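Local coordinates for molinate hydrolase (Gulosibacter molinativorax, PDB 4UB9), which hydrolyses the thiocarbamate pesticide molinate, as a zinc-binding enzyme of the amidohydrolase family, at residues A[142-147]-A[428-433]; A[165-170]-A[434-439]; A[338-341]-A[346-349]; A[380-385]-A[391-396]. One frame throughout, in Å; residues are numbered along the deposited sequence.

Overall arrangement
Interactions 1 and 2 lie in the core and hold the same elements together: strands 138-143 and 167-170, neighbours in one sheet, each receive side chains from the chain that follows helix 424-429. They touch each other through F142 and F169 and through K432 and F169. Their chemistry differs, since interaction 1 is a flat ring stack, whereas interaction 2 rests one leucine methyl against an arginine and against an aromatic edge. Interactions 3 and 4, in a different part of the chain, meet through W395, which packs on M339 and F346. Interaction 3 is a buried helix-to-helix contact, while interaction 4 is only partly buried and borders a second subunit.

Interaction 1. Residues A[142-147]-A[428-433]; sequences FDTWNA and KAYRKF
F142 and Y430 lie ring over ring in an offset stack, their centroids 3.8 Å apart and their planes only 6° from parallel. The side chains run in opposite directions: F142 CE1 sits 3.4 Å from Y430 CG, near the root of the tyrosine, while F142 CB comes within 3.6 Å of Y430 CZ at the phenolic end. Each residue holds CG anti to its carbonyl carbon (chi1 -69° for F142), which turns its ring to the other. Flat aromatic groups suit this buried interface, filling it without polar surface between them. The other apolar approach is made by K432, whose CG meets the rim of the phenylalanine at F142 CZ; its amine turns to a cation-pi contact with F169.

F142 belongs to strand 138-143 of the TIM-barrel core, and Y430 follows helix 424-429, which closes in a Schellman motif: R431 takes positive phi (62°) and its N bonds K428 O at 2.9 Å.

Among the polar groups, Y430 OH is hydrogen-bonded to G96 O, which fixes the far end of the ring. T144 OG1 stays 3.7 Å from Y430 OH; the threonine side chain is itself about 7 Å from the bound zinc. Replacing Y430 with an alanine would probably leave one face of F142 without its stacking partner and G96 O without its hydroxyl. At the end of the strand, D143 OD1 accepts from W145 N (3.0 Å) in an Asx turn.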
loop_
_atom_site.group_PDB
_atom_site.type_symbol
_atom_site.label_atom_id
_atom_site.label_comp_id
_atom_site.label_asym_id
_atom_site.label_seq_id
_atom_site.Cartn_x
_atom_site.Cartn_y
_atom_site.Cartn_z
ATOM N N PHE A 142 26.033 10.767 23.594
ATOM C CA PHE A 142 25.918 9.310 23.658
ATOM C C PHE A 142 24.974 8.868 22.593
ATOM O O PHE A 142 23.750 9.108 22.659
ATOM C CB PHE A 142 25.437 8.891 25.030
ATOM C CG PHE A 142 26.453 9.118 26.081
ATOM C CD1 PHE A 142 27.433 8.184 26.336
ATOM C CD2 PHE A 142 26.476 10.299 26.793
ATOM C CE1 PHE A 142 28.410 8.397 27.322
ATOM C CE2 PHE A 142 27.440 10.523 27.758
ATOM C CZ PHE A 142 28.408 9.563 28.023
ATOM N N ASP A 143 25.558 8.245 21.580
ATOM C CA ASP A 143 24.826 7.750 20.418
ATOM C C ASP A 143 24.425 6.282 20.598
ATOM O O ASP A 143 25.240 5.389 20.690
ATOM C CB ASP A 143 25.635 7.925 19.144
ATOM C CG ASP A 143 24.879 7.458 17.893
ATOM O OD1 ASP A 143 24.307 6.323 17.898
ATOM O OD2 ASP A 143 24.891 8.197 16.878
ATOM N N THR A 144 23.137 6.084 20.561
ATOM C CA THR A 144 22.473 4.876 21.046
ATOM C C THR A 144 22.028 3.934 19.902
ATOM O O THR A 144 21.592 2.806 20.112
ATOM C CB THR A 144 21.311 5.422 21.885
ATOM O OG1 THR A 144 21.693 5.440 23.272
ATOM C CG2 THR A 144 20.107 4.751 21.694
ATOM N N TRP A 145 22.157 4.428 18.684
ATOM C CA TRP A 145 21.849 3.677 17.480
ATOM C C TRP A 145 22.402 4.384 16.251
ATOM O O TRP A 145 22.048 5.519 15.933
ATOM C CB TRP A 145 20.347 3.458 17.252
ATOM C CG TRP A 145 20.064 2.620 15.985
ATOM C CD1 TRP A 145 20.160 1.272 15.866
ATOM C CD2 TRP A 145 19.691 3.098 14.707
ATOM N NE1 TRP A 145 19.857 0.876 14.600
ATOM C CE2 TRP A 145 19.543 1.980 13.869
ATOM C CE3 TRP A 145 19.441 4.359 14.193
ATOM C CZ2 TRP A 145 19.163 2.087 12.541
ATOM C CZ3 TRP A 145 19.071 4.473 12.883
ATOM C CH2 TRP A 145 18.943 3.341 12.064
ATOM N N ASN A 146 23.260 3.671 15.560
ATOM C CA ASN A 146 23.960 4.201 14.428
ATOM C C ASN A 146 24.616 3.043 13.716
ATOM O O ASN A 146 24.588 1.917 14.210
ATOM C CB ASN A 146 25.010 5.198 14.892
ATOM C CG ASN A 146 25.318 6.253 13.844
ATOM O OD1 ASN A 146 25.403 5.967 12.647
ATOM N ND2 ASN A 146 25.485 7.484 14.293
ATOM N N ALA A 147 25.221 3.333 12.573
ATOM C CA ALA A 147 26.032 2.354 11.853
ATOM C C ALA A 147 27.447 2.314 12.406
ATOM O O ALA A 147 28.148 3.329 12.446
ATOM C CB ALA A 147 26.072 2.669 10.389
ATOM N N LYS A 428 27.078 9.801 34.900
ATOM C CA LYS A 428 27.075 8.754 35.921
ATOM C C LYS A 428 26.534 7.436 35.374
ATOM O O LYS A 428 27.162 6.401 35.506
ATOM C CB LYS A 428 26.241 9.162 37.136
ATOM C CG LYS A 428 26.810 10.318 37.950
ATOM C CD LYS A 428 26.489 10.140 39.427
ATOM C CE LYS A 428 26.987 11.286 40.282
ATOM N NZ LYS A 428 25.963 12.334 40.215
ATOM N N ALA A 429 25.387 7.509 34.717
ATOM C CA ALA A 429 24.776 6.343 34.122
ATOM C C ALA A 429 25.735 5.582 33.217
ATOM O O ALA A 429 25.777 4.338 33.223
ATOM C CB ALA A 429 23.535 6.705 33.335
ATOM N N TYR A 430 26.490 6.337 32.444
ATOM C CA TYR A 430 27.419 5.776 31.463
ATOM C C TYR A 430 28.823 5.527 32.050
ATOM O O TYR A 430 29.762 5.122 31.352
ATOM C CB TYR A 430 27.491 6.668 30.239
ATOM C CG TYR A 430 26.313 6.609 29.258
ATOM C CD1 TYR A 430 26.199 5.573 28.340
ATOM C CD2 TYR A 430 25.359 7.616 29.203
ATOM C CE1 TYR A 430 25.148 5.515 27.442
ATOM C CE2 TYR A 430 24.291 7.561 28.306
ATOM C CZ TYR A 430 24.198 6.525 27.411
ATOM O OH TYR A 430 23.182 6.479 26.505
ATOM N N ARG A 431 28.950 5.789 33.346
ATOM C CA ARG A 431 30.221 5.536 34.106
ATOM C C ARG A 431 31.375 6.368 33.551
ATOM O O ARG A 431 32.467 5.886 33.345
ATOM C CB ARG A 431 30.516 4.023 34.185
ATOM C CG ARG A 431 29.319 3.272 34.804
ATOM C CD ARG A 431 29.622 1.928 35.449
ATOM N NE ARG A 431 30.201 0.988 34.484
ATOM C CZ ARG A 431 29.622 -0.118 33.983
ATOM N NH1 ARG A 431 28.397 -0.512 34.346
ATOM N NH2 ARG A 431 30.298 -0.833 33.087
ATOM N N LYS A 432 31.065 7.632 33.269
ATOM C CA LYS A 432 32.033 8.590 32.769
ATOM C C LYS A 432 32.145 9.777 33.695
ATOM O O LYS A 432 32.820 10.744 33.363
ATOM C CB LYS A 432 31.638 9.139 31.418
ATOM C CG LYS A 432 31.550 8.115 30.301
ATOM C CD LYS A 432 32.919 7.679 29.878
ATOM C CE LYS A 432 32.770 6.671 28.781
ATOM N NZ LYS A 432 34.122 6.266 28.347
ATOM N N PHE A 433 31.549 9.691 34.863
ATOM C CA PHE A 433 31.521 10.838 35.789
ATOM C C PHE A 433 32.884 11.185 36.392
ATOM O O PHE A 433 33.103 12.294 36.838
ATOM C CB PHE A 433 30.501 10.631 36.902
ATOM C CG PHE A 433 30.160 11.893 37.649
ATOM C CD1 PHE A 433 29.685 13.012 36.982
ATOM C CD2 PHE A 433 30.342 11.969 39.049
ATOM C CE1 PHE A 433 29.381 14.178 37.682
ATOM C CE2 PHE A 433 30.016 13.121 39.756
ATOM C CZ PHE A 433 29.566 14.239 39.074
#

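Interaction 2. Residues A[165-170]-A[434-439]; sequences GARIFF and DELGSI
L436 reaches across to R167 and F169 with a single methyl group. Starting at its root, CB points toward strand 167-170 but is still 4.8 Å from R167 NH1. CG then takes the crowded position between the backbone N and the carbonyl carbon (chi1 60°), and at the fork the two methyls part company, a chi2 of 96° turning CD2 to the strand. CD1 keeps 5.4 Å from R167 NH1, whereas CD2 closes in, lying 4.1 Å from R167 NH1 and 4.3 Å from F169 CE2. It comes to the arginine obliquely and to the phenylalanine at the ring edge, near the ring plane. Branched and without polar atoms, a leucine can fill this corner without competing for the guanidinium.

That group has its own partners: NH1 forms a salt bridge with D446 and a hydrogen bond with T140 OG1, while NH2 pairs with E470. A bend at chi3 (64°) turns the arginine chain as it slides past L436 in the opposite direction.

The leucine thus projects from the connection between helix 424-429 and strand 447-450 onto the sheet, where it also packs on T140 of strand 138-143, the parallel neighbour of 167-170, and on V94 of strand 88-95.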
loop_
_atom_site.group_PDB
_atom_site.type_symbol
_atom_site.label_atom_id
_atom_site.label_comp_id
_atom_site.label_asym_id
_atom_site.label_seq_id
_atom_site.Cartn_x
_atom_site.Cartn_y
_atom_site.Cartn_z
ATOM N N GLY A 165 33.900 18.631 16.855
ATOM C CA GLY A 165 32.583 18.207 17.327
ATOM C C GLY A 165 32.522 17.793 18.777
ATOM O O GLY A 165 33.523 17.569 19.412
ATOM N N ALA A 166 31.321 17.630 19.275
ATOM C CA ALA A 166 31.117 16.984 20.559
ATOM C C ALA A 166 31.808 15.638 20.573
ATOM O O ALA A 166 31.896 14.976 19.532
ATOM C CB ALA A 166 29.631 16.795 20.847
ATOM N N ARG A 167 32.340 15.232 21.732
ATOM C CA ARG A 167 32.920 13.907 21.778
ATOM C C ARG A 167 31.780 12.885 21.810
ATOM O O ARG A 167 30.671 13.127 22.329
ATOM C CB ARG A 167 33.927 13.694 22.890
ATOM C CG ARG A 167 33.374 13.393 24.242
ATOM C CD ARG A 167 34.501 13.089 25.232
ATOM N NE ARG A 167 35.357 14.244 25.422
ATOM C CZ ARG A 167 35.012 15.392 26.010
ATOM N NH1 ARG A 167 33.809 15.578 26.545
ATOM N NH2 ARG A 167 35.903 16.381 26.087
ATOM N N ILE A 168 32.077 11.768 21.196
ATOM C CA ILE A 168 31.129 10.712 20.961
ATOM C C ILE A 168 31.479 9.446 21.695
ATOM O O ILE A 168 32.611 8.988 21.682
ATOM C CB ILE A 168 31.094 10.342 19.489
ATOM C CG1 ILE A 168 30.712 11.541 18.650
ATOM C CG2 ILE A 168 30.069 9.227 19.244
ATOM C CD1 ILE A 168 30.856 11.288 17.165
ATOM N N PHE A 169 30.461 8.872 22.298
ATOM C CA PHE A 169 30.477 7.474 22.723
ATOM C C PHE A 169 29.268 6.767 22.134
ATOM O O PHE A 169 28.190 7.328 22.084
ATOM C CB PHE A 169 30.470 7.370 24.242
ATOM C CG PHE A 169 31.635 8.041 24.865
ATOM C CD1 PHE A 169 32.917 7.519 24.737
ATOM C CD2 PHE A 169 31.452 9.247 25.572
ATOM C CE1 PHE A 169 34.032 8.166 25.297
ATOM C CE2 PHE A 169 32.547 9.899 26.116
ATOM C CZ PHE A 169 33.840 9.357 25.991
ATOM N N PHE A 170 29.457 5.514 21.717
ATOM C CA PHE A 170 28.397 4.828 21.002
ATOM C C PHE A 170 28.118 3.369 21.389
ATOM O O PHE A 170 28.959 2.679 21.932
ATOM C CB PHE A 170 28.641 4.960 19.521
ATOM C CG PHE A 170 29.886 4.313 19.062
ATOM C CD1 PHE A 170 29.959 2.935 18.955
ATOM C CD2 PHE A 170 30.966 5.064 18.682
ATOM C CE1 PHE A 170 31.128 2.332 18.500
ATOM C CE2 PHE A 170 32.129 4.477 18.223
ATOM C CZ PHE A 170 32.221 3.112 18.121
ATOM N N ASP A 434 33.793 10.231 36.381
ATOM C CA ASP A 434 35.194 10.482 36.751
ATOM C C ASP A 434 35.862 11.468 35.779
ATOM O O ASP A 434 36.781 12.148 36.153
ATOM C CB ASP A 434 36.003 9.173 36.858
ATOM C CG ASP A 434 35.957 8.328 35.567
ATOM O OD1 ASP A 434 34.942 8.363 34.815
ATOM O OD2 ASP A 434 36.939 7.608 35.302
ATOM N N GLU A 435 35.354 11.601 34.567
ATOM C CA GLU A 435 35.959 12.461 33.549
ATOM C C GLU A 435 35.173 13.652 33.063
ATOM O O GLU A 435 35.753 14.629 32.573
ATOM C CB GLU A 435 36.261 11.646 32.336
ATOM C CG GLU A 435 37.327 10.642 32.622
ATOM C CD GLU A 435 38.267 10.523 31.463
ATOM O OE1 GLU A 435 39.479 10.338 31.707
ATOM O OE2 GLU A 435 37.791 10.608 30.315
ATOM N N LEU A 436 33.861 13.586 33.157
ATOM C CA LEU A 436 33.037 14.666 32.646
ATOM C C LEU A 436 31.692 14.733 33.331
ATOM O O LEU A 436 31.366 13.891 34.155
ATOM C CB LEU A 436 32.867 14.539 31.123
ATOM C CG LEU A 436 32.189 13.240 30.623
ATOM C CD1 LEU A 436 30.705 13.460 30.401
ATOM C CD2 LEU A 436 32.846 12.737 29.371
ATOM N N GLY A 437 30.969 15.809 33.043
ATOM C CA GLY A 437 29.609 16.005 33.560
ATOM C C GLY A 437 29.503 16.911 34.768
ATOM O O GLY A 437 28.411 17.187 35.260
ATOM N N SER A 438 30.645 17.338 35.275
ATOM C CA SER A 438 30.676 18.374 36.311
ATOM C C SER A 438 31.976 19.161 36.257
ATOM O O SER A 438 33.016 18.680 35.783
ATOM C CB SER A 438 30.491 17.795 37.730
ATOM O OG SER A 438 31.634 17.023 38.122
ATOM N N ILE A 439 31.899 20.338 36.850
ATOM C CA ILE A 439 33.068 21.169 37.039
ATOM C C ILE A 439 33.749 20.865 38.377
ATOM O O ILE A 439 33.257 21.209 39.451
ATOM C CB ILE A 439 32.687 22.639 36.946
ATOM C CG1 ILE A 439 32.252 22.915 35.501
ATOM C CG2 ILE A 439 33.886 23.498 37.319
ATOM C CD1 ILE A 439 31.656 24.285 35.262
#

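Interaction 3. Residues A[338-341]-A[346-349]; sequences WMDS and FADF
F346 meets M339 through its backbone rather than its ring. M339 CE stops 3.9 Å from F346 O and M339 SD lies 4.0 Å from the same oxygen, while the phenyl group turns off to pack on M107 and W395. The methionine gets there because its chain runs straight beyond CG (chi2 173°), carrying sulfur and methyl along the start of the second segment. A long, unbranched and flexible side chain can lie along that backbone.

A347 comes next and makes the closest backbone approach, its CA 5.5 Å from that of M339. Alanine fits here because its one methyl is small enough to sit close to two partners on helix 333-341: A347 CB is 4.2 Å from M339 CB and 3.6 Å from D340 OD1, and M339 SD also touches A347 CA. The contact joins helix 333-341 to the short, weakly bonded helix 347-350 across a link of five residues, two consecutive helices that follow strand 326-328 in this TIM-barrel enzyme.

D348 directs its carboxylate to two arginines, OD1 to R352 and OD2 to R254. Because R352 also forms a salt bridge with D340 OD1, it ties the acids of the two segments together, and its positive charge probably offsets their mutual repulsion.

F349 closes the first turn, its N bonding back to F346 O at 3.1 Å. Its ring turns from the first helix toward M305 and Q329, where an aromatic side chain is received by residues from loops.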
loop_
_atom_site.group_PDB
_atom_site.type_symbol
_atom_site.label_atom_id
_atom_site.label_comp_id
_atom_site.label_asym_id
_atom_site.label_seq_id
_atom_site.Cartn_x
_atom_site.Cartn_y
_atom_site.Cartn_z
ATOM N N TRP A 338 -0.055 20.159 19.578
ATOM C CA TRP A 338 -0.039 20.148 18.153
ATOM C C TRP A 338 -0.281 18.706 17.616
ATOM O O TRP A 338 -1.129 18.461 16.752
ATOM C CB TRP A 338 1.262 20.739 17.622
ATOM C CG TRP A 338 1.312 20.516 16.146
ATOM C CD1 TRP A 338 0.646 21.221 15.202
ATOM C CD2 TRP A 338 1.972 19.449 15.468
ATOM N NE1 TRP A 338 0.867 20.678 13.978
ATOM C CE2 TRP A 338 1.672 19.581 14.111
ATOM C CE3 TRP A 338 2.785 18.395 15.880
ATOM C CZ2 TRP A 338 2.160 18.705 13.144
ATOM C CZ3 TRP A 338 3.275 17.528 14.936
ATOM C CH2 TRP A 338 2.954 17.678 13.569
ATOM N N MET A 339 0.469 17.769 18.171
ATOM C CA MET A 339 0.389 16.375 17.791
ATOM C C MET A 339 -0.993 15.859 17.942
ATOM O O MET A 339 -1.541 15.217 17.030
ATOM C CB MET A 339 1.289 15.505 18.648
ATOM C CG MET A 339 2.709 15.459 18.209
ATOM S SD MET A 339 3.685 14.571 19.444
ATOM C CE MET A 339 5.134 14.173 18.496
ATOM N N ASP A 340 -1.585 16.143 19.083
ATOM C CA ASP A 340 -2.987 15.707 19.324
ATOM C C ASP A 340 -3.968 16.374 18.336
ATOM O O ASP A 340 -4.904 15.761 17.871
ATOM C CB ASP A 340 -3.417 15.952 20.784
ATOM C CG ASP A 340 -2.635 15.081 21.774
ATOM O OD1 ASP A 340 -2.074 14.026 21.370
ATOM O OD2 ASP A 340 -2.568 15.402 22.967
ATOM N N SER A 341 -3.702 17.615 17.983
ATOM C CA SER A 341 -4.619 18.350 17.117
ATOM C C SER A 341 -4.641 17.773 15.708
ATOM O O SER A 341 -5.628 17.906 15.023
ATOM C CB SER A 341 -4.242 19.832 17.045
ATOM O OG SER A 341 -3.147 20.026 16.159
ATOM N N PHE A 346 2.620 9.518 16.070
ATOM C CA PHE A 346 3.501 9.487 17.228
ATOM C C PHE A 346 3.013 10.281 18.434
ATOM O O PHE A 346 3.765 10.568 19.351
ATOM C CB PHE A 346 4.874 9.991 16.840
ATOM C CG PHE A 346 5.686 9.019 16.044
ATOM C CD1 PHE A 346 5.121 7.864 15.486
ATOM C CD2 PHE A 346 7.028 9.294 15.798
ATOM C CE1 PHE A 346 5.886 6.985 14.720
ATOM C CE2 PHE A 346 7.794 8.432 15.031
ATOM C CZ PHE A 346 7.222 7.273 14.492
ATOM N N ALA A 347 1.734 10.592 18.469
ATOM C CA ALA A 347 1.165 11.297 19.618
ATOM C C ALA A 347 1.248 10.480 20.901
ATOM O O ALA A 347 1.426 11.029 21.991
ATOM C CB ALA A 347 -0.285 11.635 19.351
ATOM N N ASP A 348 1.146 9.170 20.733
ATOM C CA ASP A 348 1.310 8.188 21.808
ATOM C C ASP A 348 2.724 7.998 22.355
ATOM O O ASP A 348 2.904 7.321 23.363
ATOM C CB ASP A 348 0.848 6.815 21.332
ATOM C CG ASP A 348 -0.622 6.598 21.537
ATOM O OD1 ASP A 348 -1.284 7.488 22.113
ATOM O OD2 ASP A 348 -1.110 5.525 21.107
ATOM N N PHE A 349 3.703 8.540 21.657
ATOM C CA PHE A 349 5.110 8.374 22.006
ATOM C C PHE A 349 5.342 8.959 23.394
ATOM O O PHE A 349 5.802 8.258 24.288
ATOM C CB PHE A 349 5.935 9.059 20.935
ATOM C CG PHE A 349 7.389 8.711 20.901
ATOM C CD1 PHE A 349 8.246 9.059 21.948
ATOM C CD2 PHE A 349 7.949 8.160 19.735
ATOM C CE1 PHE A 349 9.622 8.797 21.869
ATOM C CE2 PHE A 349 9.318 7.884 19.649
ATOM C CZ PHE A 349 10.161 8.197 20.718
#

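Interaction 4. Residues A[380-385]-A[391-396]; sequences DILEDM and HERPWT
Segment 380-385, on helix 379-383 and just after it, faces a type I beta turn from R393 to T396, and the backbones stay apart, with 9.4 Å between the CA atoms of L382 and T396, so that L382 and M385 must reach R393 by side chains alone. M385 extends fully beyond CG and crosses the arginine at about a right angle. Its methyl lies over one face of the guanidinium, with CE 3.5 Å from R393 NH1, and its sulfur rests against the aliphatic part, SD 4.0 Å from R393 CD. On the same face, L382 CD2 comes to 4.2 Å from R393 NH2. W395 CB lies over the other face, so the flat group is held between carbon atoms. Methionine and leucine suit this place because they can pack on an arginine plane while leaving its N-H groups to point outward.

The arginine reaches this slot by a bend at chi3 (94°), and its rotation is fixed within its own turn, where R393 NE donates to T396 OG1 (2.9 Å, 152°). Its long chain and flat head thus offer M385 and L382 a face while NE still bonds the threonine. A leucine at R393 would probably leave T396 OG1 without this donor and M385 CE without the flat surface it lies on.

L382 and M385 both touch L390 of helix 387-390, and W395 rests on M339 of helix 333-341. Helix 379-383 also borders the second subunit, where D380 forms a salt bridge with R203 of that chain.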
loop_
_atom_site.group_PDB
_atom_site.type_symbol
_atom_site.label_atom_id
_atom_site.label_comp_id
_atom_site.label_asym_id
_atom_site.label_seq_id
_atom_site.Cartn_x
_atom_site.Cartn_y
_atom_site.Cartn_z
ATOM N N ASP A 380 15.279 18.913 3.465
ATOM C CA ASP A 380 14.081 18.630 2.639
ATOM C C ASP A 380 12.920 18.117 3.473
ATOM O O ASP A 380 11.750 18.400 3.181
ATOM C CB ASP A 380 14.345 17.636 1.502
ATOM C CG ASP A 380 14.998 18.257 0.313
ATOM O OD1 ASP A 380 14.833 19.471 0.064
ATOM O OD2 ASP A 380 15.664 17.507 -0.419
ATOM N N ILE A 381 13.233 17.342 4.499
ATOM C CA ILE A 381 12.191 16.798 5.404
ATOM C C ILE A 381 11.683 17.857 6.378
ATOM O O ILE A 381 10.495 17.931 6.671
ATOM C CB ILE A 381 12.722 15.586 6.197
ATOM C CG1 ILE A 381 12.982 14.407 5.253
ATOM C CG2 ILE A 381 11.769 15.158 7.317
ATOM C CD1 ILE A 381 11.719 13.669 4.873
ATOM N N LEU A 382 12.593 18.653 6.903
ATOM C CA LEU A 382 12.186 19.812 7.742
ATOM C C LEU A 382 11.279 20.761 6.970
ATOM O O LEU A 382 10.272 21.263 7.471
ATOM C CB LEU A 382 13.392 20.594 8.220
ATOM C CG LEU A 382 14.273 19.867 9.232
ATOM C CD1 LEU A 382 15.485 20.736 9.582
ATOM C CD2 LEU A 382 13.502 19.502 10.492
ATOM N N GLU A 383 11.669 20.993 5.727
ATOM C CA GLU A 383 10.965 21.900 4.842
ATOM C C GLU A 383 9.484 21.493 4.655
ATOM O O GLU A 383 8.659 22.312 4.370
ATOM C CB GLU A 383 11.701 21.945 3.490
ATOM C CG GLU A 383 11.262 23.054 2.569
ATOM C CD GLU A 383 11.609 24.448 3.126
ATOM O OE1 GLU A 383 12.660 24.615 3.784
ATOM O OE2 GLU A 383 10.772 25.361 2.961
ATOM N N ASP A 384 9.179 20.207 4.780
ATOM C CA ASP A 384 7.790 19.720 4.683
ATOM C C ASP A 384 6.925 20.114 5.862
ATOM O O ASP A 384 5.708 20.020 5.782
ATOM C CB ASP A 384 7.715 18.175 4.647
ATOM C CG ASP A 384 8.130 17.554 3.303
ATOM O OD1 ASP A 384 8.600 18.258 2.382
ATOM O OD2 ASP A 384 7.983 16.310 3.193
ATOM N N MET A 385 7.544 20.465 6.972
ATOM C CA MET A 385 6.816 20.536 8.234
ATOM C C MET A 385 6.143 21.876 8.448
ATOM O O MET A 385 6.701 22.912 8.110
ATOM C CB MET A 385 7.777 20.315 9.400
ATOM C CG MET A 385 8.396 18.943 9.404
ATOM S SD MET A 385 9.645 18.787 10.677
ATOM C CE MET A 385 9.891 17.000 10.562
ATOM N N HIS A 391 7.736 23.571 15.958
ATOM C CA HIS A 391 7.791 24.308 17.217
ATOM C C HIS A 391 7.962 23.350 18.401
ATOM O O HIS A 391 7.065 22.571 18.729
ATOM C CB HIS A 391 6.524 25.155 17.410
ATOM C CG HIS A 391 6.509 25.938 18.680
ATOM N ND1 HIS A 391 7.405 26.954 18.941
ATOM C CD2 HIS A 391 5.692 25.870 19.761
ATOM C CE1 HIS A 391 7.176 27.450 20.144
ATOM N NE2 HIS A 391 6.130 26.822 20.652
ATOM N N GLU A 392 9.112 23.435 19.022
ATOM C CA GLU A 392 9.462 22.579 20.170
ATOM C C GLU A 392 9.428 21.100 19.770
ATOM O O GLU A 392 9.003 20.232 20.523
ATOM C CB GLU A 392 8.562 22.876 21.376
ATOM C CG GLU A 392 8.872 24.241 22.004
ATOM C CD GLU A 392 7.864 24.728 23.041
ATOM O OE1 GLU A 392 6.890 23.991 23.415
ATOM O OE2 GLU A 392 8.017 25.921 23.413
ATOM N N ARG A 393 9.938 20.848 18.570
ATOM C CA ARG A 393 10.078 19.502 18.075
ATOM C C ARG A 393 11.114 18.799 18.946
ATOM O O ARG A 393 12.214 19.297 19.121
ATOM C CB ARG A 393 10.543 19.493 16.629
ATOM C CG ARG A 393 10.408 18.118 16.010
ATOM C CD ARG A 393 10.530 18.068 14.491
ATOM N NE ARG A 393 11.909 17.770 14.147
ATOM C CZ ARG A 393 12.347 16.630 13.666
ATOM N NH1 ARG A 393 11.523 15.640 13.385
ATOM N NH2 ARG A 393 13.632 16.508 13.465
ATOM N N PRO A 394 10.800 17.609 19.441
ATOM C CA PRO A 394 11.748 16.972 20.365
ATOM C C PRO A 394 12.987 16.372 19.727
ATOM O O PRO A 394 13.973 16.143 20.426
ATOM C CB PRO A 394 10.895 15.901 21.069
ATOM C CG PRO A 394 9.731 15.677 20.185
ATOM C CD PRO A 394 9.504 16.927 19.407
ATOM N N TRP A 395 12.940 16.190 18.414
ATOM C CA TRP A 395 13.965 15.416 17.661
ATOM C C TRP A 395 14.935 16.243 16.796
ATOM O O TRP A 395 15.727 15.712 16.030
ATOM C CB TRP A 395 13.272 14.411 16.788
ATOM C CG TRP A 395 12.339 13.548 17.576
ATOM C CD1 TRP A 395 12.662 12.756 18.607
ATOM C CD2 TRP A 395 10.943 13.417 17.398
ATOM N NE1 TRP A 395 11.559 12.097 19.084
ATOM C CE2 TRP A 395 10.478 12.514 18.369
ATOM C CE3 TRP A 395 10.017 13.998 16.527
ATOM C CZ2 TRP A 395 9.131 12.125 18.470
ATOM C CZ3 TRP A 395 8.651 13.634 16.651
ATOM C CH2 TRP A 395 8.239 12.691 17.601
ATOM N N THR A 396 14.942 17.549 17.044
ATOM C CA THR A 396 15.787 18.477 16.314
ATOM C C THR A 396 17.111 18.702 17.057
ATOM O O THR A 396 17.188 19.445 18.009
ATOM C CB THR A 396 15.070 19.811 16.092
ATOM O OG1 THR A 396 13.809 19.579 15.443
ATOM C CG2 THR A 396 15.912 20.735 15.244
#